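PDB 5DL5: membrane protein from Acinetobacter baumannii AB307-0294, which forms an outer-membrane beta-barrel of the OprD porin family that probably lets small molecules, antibiotics among them, enter the cell. Local coordinates for residues R185-Y197 against Y207-H219. Residues are numbered along the deposited sequence; the frame is centred on the assembly and turned at random.
Sequences RGLDRAIVWGAKY and YYGLDSKNALERH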
loop_
_atom_site.group_PDB
_atom_site.type_symbol
_atom_site.label_atom_id
_atom_site.label_comp_id
_atom_site.label_asym_id
_atom_site.label_seq_id
_atom_site.Cartn_x
_atom_site.Cartn_y
_atom_site.Cartn_z
ATOM N N ARG A 185 -14.965 -8.820 4.610
ATOM C CA ARG A 185 -16.036 -7.987 5.116
ATOM C C ARG A 185 -16.206 -6.796 4.144
ATOM O O ARG A 185 -15.223 -6.260 3.579
ATOM C CB ARG A 185 -15.693 -7.479 6.526
ATOM C CG ARG A 185 -15.855 -8.577 7.592
ATOM C CD ARG A 185 -15.601 -8.139 9.024
ATOM N NE ARG A 185 -14.263 -7.512 9.199
ATOM C CZ ARG A 185 -13.179 -8.057 9.755
ATOM N NH1 ARG A 185 -13.183 -9.315 10.148
ATOM N NH2 ARG A 185 -12.046 -7.339 9.921
ATOM N N GLY A 186 -17.439 -6.342 3.974
ATOM C CA GLY A 186 -17.712 -5.271 2.967
ATOM C C GLY A 186 -17.488 -3.870 3.493
ATOM O O GLY A 186 -17.402 -3.706 4.665
ATOM N N LEU A 187 -17.297 -2.881 2.620
ATOM C CA LEU A 187 -17.299 -1.484 3.040
ATOM C C LEU A 187 -18.727 -0.928 3.219
ATOM O O LEU A 187 -19.612 -1.118 2.326
ATOM C CB LEU A 187 -16.573 -0.743 1.926
ATOM C CG LEU A 187 -16.307 0.743 2.216
ATOM C CD1 LEU A 187 -15.690 1.156 3.581
ATOM C CD2 LEU A 187 -15.571 1.338 1.045
ATOM N N ASP A 188 -18.967 -0.154 4.243
ATOM C CA ASP A 188 -20.242 0.604 4.369
ATOM C C ASP A 188 -20.083 1.955 3.548
ATOM O O ASP A 188 -20.568 2.055 2.462
ATOM C CB ASP A 188 -20.594 0.810 5.855
ATOM C CG ASP A 188 -22.027 1.466 6.060
ATOM O OD1 ASP A 188 -22.641 1.910 5.083
ATOM O OD2 ASP A 188 -22.505 1.580 7.220
ATOM N N ARG A 189 -19.325 2.957 4.025
ATOM C CA ARG A 189 -19.227 4.248 3.308
ATOM C C ARG A 189 -17.928 4.841 3.787
ATOM O O ARG A 189 -17.835 5.271 4.966
ATOM C CB ARG A 189 -20.397 5.213 3.703
ATOM C CG ARG A 189 -20.428 6.549 2.960
ATOM C CD ARG A 189 -21.485 7.524 3.429
ATOM N NE ARG A 189 -21.155 7.938 4.802
ATOM C CZ ARG A 189 -22.041 8.415 5.665
ATOM N NH1 ARG A 189 -23.316 8.625 5.310
ATOM N NH2 ARG A 189 -21.688 8.655 6.910
ATOM N N ALA A 190 -17.030 5.027 2.876
ATOM C CA ALA A 190 -15.826 5.779 3.157
ATOM C C ALA A 190 -15.805 7.147 2.448
ATOM O O ALA A 190 -15.872 7.178 1.219
ATOM C CB ALA A 190 -14.612 4.944 2.723
ATOM N N ILE A 191 -15.734 8.252 3.203
ATOM C CA ILE A 191 -15.678 9.574 2.669
ATOM C C ILE A 191 -14.201 10.004 2.865
ATOM O O ILE A 191 -13.686 9.875 3.989
ATOM C CB ILE A 191 -16.612 10.544 3.408
ATOM C CG1 ILE A 191 -18.181 10.306 3.289
ATOM C CG2 ILE A 191 -16.386 11.975 2.999
ATOM C CD1 ILE A 191 -18.487 9.484 2.185
ATOM N N VAL A 192 -13.605 10.575 1.832
ATOM C CA VAL A 192 -12.211 10.960 1.839
ATOM C C VAL A 192 -12.048 12.362 1.292
ATOM O O VAL A 192 -12.851 12.843 0.464
ATOM C CB VAL A 192 -11.265 10.008 1.046
ATOM C CG1 VAL A 192 -11.221 8.668 1.700
ATOM C CG2 VAL A 192 -11.606 9.887 -0.425
ATOM N N TRP A 193 -11.059 13.087 1.798
ATOM C CA TRP A 193 -10.735 14.399 1.260
ATOM C C TRP A 193 -9.289 14.656 1.545
ATOM O O TRP A 193 -8.673 13.976 2.444
ATOM C CB TRP A 193 -11.679 15.501 1.893
ATOM C CG TRP A 193 -11.525 15.571 3.431
ATOM C CD1 TRP A 193 -10.680 16.450 4.145
ATOM C CD2 TRP A 193 -12.132 14.718 4.430
ATOM N NE1 TRP A 193 -10.701 16.131 5.444
ATOM C CE2 TRP A 193 -11.539 15.061 5.661
ATOM C CE3 TRP A 193 -12.999 13.602 4.369
ATOM C CZ2 TRP A 193 -11.901 14.419 6.892
ATOM C CZ3 TRP A 193 -13.321 12.937 5.509
ATOM C CH2 TRP A 193 -12.803 13.362 6.795
ATOM N N GLY A 194 -8.684 15.630 0.856
ATOM C CA GLY A 194 -7.334 16.027 1.201
ATOM C C GLY A 194 -6.716 16.938 0.129
ATOM O O GLY A 194 -7.310 17.250 -0.868
ATOM N N ALA A 195 -5.475 17.268 0.328
ATOM C CA ALA A 195 -4.805 18.163 -0.567
ATOM C C ALA A 195 -3.316 17.859 -0.463
ATOM O O ALA A 195 -2.809 17.462 0.603
ATOM C CB ALA A 195 -5.047 19.602 -0.180
ATOM N N LYS A 196 -2.630 18.132 -1.538
ATOM C CA LYS A 196 -1.203 17.916 -1.663
ATOM C C LYS A 196 -0.698 19.143 -2.405
ATOM O O LYS A 196 -1.293 19.578 -3.398
ATOM C CB LYS A 196 -0.978 16.703 -2.540
ATOM C CG LYS A 196 0.476 16.389 -2.758
ATOM C CD LYS A 196 0.665 15.161 -3.649
ATOM C CE LYS A 196 -0.603 14.558 -4.253
ATOM N NZ LYS A 196 -0.331 13.911 -5.575
ATOM N N TYR A 197 0.431 19.675 -1.954
ATOM C CA TYR A 197 0.967 20.897 -2.518
ATOM C C TYR A 197 2.502 20.820 -2.674
ATOM O O TYR A 197 3.226 20.411 -1.721
ATOM C CB TYR A 197 0.588 22.042 -1.648
ATOM C CG TYR A 197 0.958 23.404 -2.259
ATOM C CD1 TYR A 197 0.436 23.764 -3.503
ATOM C CD2 TYR A 197 1.833 24.281 -1.617
ATOM C CE1 TYR A 197 0.754 24.982 -4.097
ATOM C CE2 TYR A 197 2.221 25.484 -2.220
ATOM C CZ TYR A 197 1.659 25.825 -3.419
ATOM O OH TYR A 197 1.925 26.945 -4.055
ATOM N N TYR A 207 -2.063 16.573 3.382
ATOM C CA TYR A 207 -2.943 16.357 4.517
ATOM C C TYR A 207 -4.233 15.753 3.925
ATOM O O TYR A 207 -4.811 16.290 2.942
ATOM C CB TYR A 207 -3.174 17.755 5.129
ATOM C CG TYR A 207 -3.959 17.879 6.360
ATOM C CD1 TYR A 207 -3.924 16.883 7.334
ATOM C CD2 TYR A 207 -4.611 19.070 6.662
ATOM C CE1 TYR A 207 -4.633 16.980 8.489
ATOM C CE2 TYR A 207 -5.294 19.238 7.878
ATOM C CZ TYR A 207 -5.276 18.198 8.796
ATOM O OH TYR A 207 -5.945 18.259 9.984
ATOM N N TYR A 208 -4.604 14.608 4.442
ATOM C CA TYR A 208 -5.758 13.871 3.950
ATOM C C TYR A 208 -6.575 13.404 5.164
ATOM O O TYR A 208 -6.037 13.187 6.230
ATOM C CB TYR A 208 -5.300 12.602 3.176
ATOM C CG TYR A 208 -4.659 12.847 1.877
ATOM C CD1 TYR A 208 -3.302 13.025 1.797
ATOM C CD2 TYR A 208 -5.406 12.930 0.727
ATOM C CE1 TYR A 208 -2.672 13.312 0.571
ATOM C CE2 TYR A 208 -4.828 13.201 -0.527
ATOM C CZ TYR A 208 -3.444 13.378 -0.576
ATOM O OH TYR A 208 -2.796 13.664 -1.738
ATOM N N GLY A 209 -7.851 13.204 4.940
ATOM C CA GLY A 209 -8.819 12.731 5.907
ATOM C C GLY A 209 -9.667 11.586 5.349
ATOM O O GLY A 209 -9.982 11.540 4.108
ATOM N N LEU A 210 -10.050 10.681 6.250
ATOM C CA LEU A 210 -10.947 9.612 5.944
ATOM C C LEU A 210 -11.978 9.583 7.068
ATOM O O LEU A 210 -11.625 9.510 8.260
ATOM C CB LEU A 210 -10.264 8.242 5.900
ATOM C CG LEU A 210 -11.128 6.992 5.907
ATOM C CD1 LEU A 210 -12.017 6.762 4.684
ATOM C CD2 LEU A 210 -10.265 5.781 6.033
ATOM N N ASP A 211 -13.247 9.485 6.670
ATOM C CA ASP A 211 -14.298 9.091 7.619
ATOM C C ASP A 211 -15.071 7.914 7.057
ATOM O O ASP A 211 -15.802 8.071 6.022
ATOM C CB ASP A 211 -15.212 10.286 7.872
ATOM C CG ASP A 211 -16.359 9.955 8.875
ATOM O OD1 ASP A 211 -16.961 8.916 8.795
ATOM O OD2 ASP A 211 -16.664 10.706 9.768
ATOM N N SER A 212 -14.979 6.778 7.747
ATOM C CA SER A 212 -15.565 5.565 7.267
ATOM C C SER A 212 -16.547 5.147 8.280
ATOM O O SER A 212 -16.180 4.870 9.431
ATOM C CB SER A 212 -14.552 4.519 7.135
ATOM O OG SER A 212 -15.136 3.296 6.579
ATOM N N LYS A 213 -17.784 5.022 7.837
ATOM C CA LYS A 213 -18.969 4.959 8.730
ATOM C C LYS A 213 -18.917 3.650 9.532
ATOM O O LYS A 213 -18.608 2.577 9.028
ATOM C CB LYS A 213 -20.304 5.116 7.919
ATOM C CG LYS A 213 -21.641 4.756 8.691
ATOM C CD LYS A 213 -22.916 5.054 7.913
ATOM C CE LYS A 213 -24.247 5.010 8.731
ATOM N NZ LYS A 213 -24.946 6.317 9.033
ATOM N N ASN A 214 -19.155 3.788 10.828
ATOM C CA ASN A 214 -19.080 2.696 11.763
ATOM C C ASN A 214 -17.753 2.039 11.907
ATOM O O ASN A 214 -17.701 0.914 12.447
ATOM C CB ASN A 214 -20.147 1.637 11.418
ATOM C CG ASN A 214 -21.551 2.206 11.574
ATOM O OD1 ASN A 214 -21.796 2.991 12.491
ATOM N ND2 ASN A 214 -22.406 1.937 10.646
ATOM N N ALA A 215 -16.676 2.652 11.407
ATOM C CA ALA A 215 -15.413 1.950 11.380
ATOM C C ALA A 215 -14.267 2.808 12.017
ATOM O O ALA A 215 -13.782 2.491 13.060
ATOM C CB ALA A 215 -15.048 1.630 9.968
ATOM N N LEU A 216 -13.919 3.937 11.408
ATOM C CA LEU A 216 -12.871 4.714 11.875
ATOM C C LEU A 216 -12.819 6.061 11.181
ATOM O O LEU A 216 -13.375 6.210 10.082
ATOM C CB LEU A 216 -11.526 4.023 11.636
ATOM C CG LEU A 216 -11.137 3.567 10.212
ATOM C CD1 LEU A 216 -10.226 4.539 9.494
ATOM C CD2 LEU A 216 -10.290 2.323 10.337
ATOM N N GLU A 217 -12.094 6.957 11.817
ATOM C CA GLU A 217 -11.716 8.257 11.316
ATOM C C GLU A 217 -10.220 8.282 11.289
ATOM O O GLU A 217 -9.557 7.770 12.223
ATOM C CB GLU A 217 -12.316 9.410 12.186
ATOM C CG GLU A 217 -13.814 9.288 12.294
ATOM C CD GLU A 217 -14.477 10.271 13.287
ATOM O OE1 GLU A 217 -13.857 10.740 14.325
ATOM O OE2 GLU A 217 -15.690 10.515 13.030
ATOM N N ARG A 218 -9.676 8.811 10.212
ATOM C CA ARG A 218 -8.249 8.802 10.037
ATOM C C ARG A 218 -7.756 10.031 9.321
ATOM O O ARG A 218 -8.396 10.471 8.355
ATOM C CB ARG A 218 -7.813 7.535 9.303
ATOM C CG ARG A 218 -6.321 7.443 9.071
ATOM C CD ARG A 218 -5.860 5.975 8.948
ATOM N NE ARG A 218 -6.257 5.407 7.760
ATOM C CZ ARG A 218 -6.510 4.076 7.536
ATOM N NH1 ARG A 218 -6.531 3.147 8.484
ATOM N NH2 ARG A 218 -6.926 3.771 6.345
ATOM N N HIS A 219 -6.695 10.630 9.855
ATOM C CA HIS A 219 -6.028 11.718 9.193
ATOM C C HIS A 219 -4.580 11.406 8.950
ATOM O O HIS A 219 -3.969 10.700 9.763
ATOM C CB HIS A 219 -6.227 12.997 10.028
ATOM C CG HIS A 219 -7.677 13.388 10.199
ATOM N ND1 HIS A 219 -8.455 12.943 11.246
ATOM C CD2 HIS A 219 -8.503 14.116 9.405
ATOM C CE1 HIS A 219 -9.681 13.415 11.119
ATOM N NE2 HIS A 219 -9.735 14.116 10.004
HETATM O O HOH W 1 -17.647 2.251 6.463
HETATM O O HOH W 2 -18.671 8.023 6.172
#
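An antiparallel beta hairpin of the porin wall brings Trp193 against Gly209, and the indole lies flat over the glycine. Gly209 CA sits 3.9 Å from the centroid of the Trp193 six-membered ring, 23° off its normal, a CH-pi contact. The ring arrives there because CG stands between the backbone N and the carbonyl carbon (chi1 60°), folding the indole across the neighbouring strand; glycine, having no side chain, leaves the indole room to lie down on the backbone. Beyond it, Trp193 CZ2 reaches His219 NE2 on the next strand at 3.8 Å.

Beneath the ring, Gly209 N donates to Trp193 O (2.7 Å) and Gly209 O accepts from Trp193 N (3.0 Å), a hydrogen-bonded pair of the kind that joins neighbouring strands of the OprD-family barrel. The other face of this sheet, carrying Val192 and Tyr208, packs on Leu132 of the short strand 131-132. Here Gly194 makes room for the Tyr208 ring, whose CD2 lies 3.7 Å from Gly194 CA, while small Ala190 and branched Val192 both meet Leu210 CD1, Val192 through CG1 at 3.6 Å.

Within 207-219 the chain doubles back through a classic beta bulge, Ala215 and Leu216 both facing Ser212. A water joins Arg189 N, Ser212 OG and Lys213 O, and Lys213 lays its CD over one face of the Arg189 guanidinium, near the Asp188 carboxylate, which may temper the nearness of two positive charges.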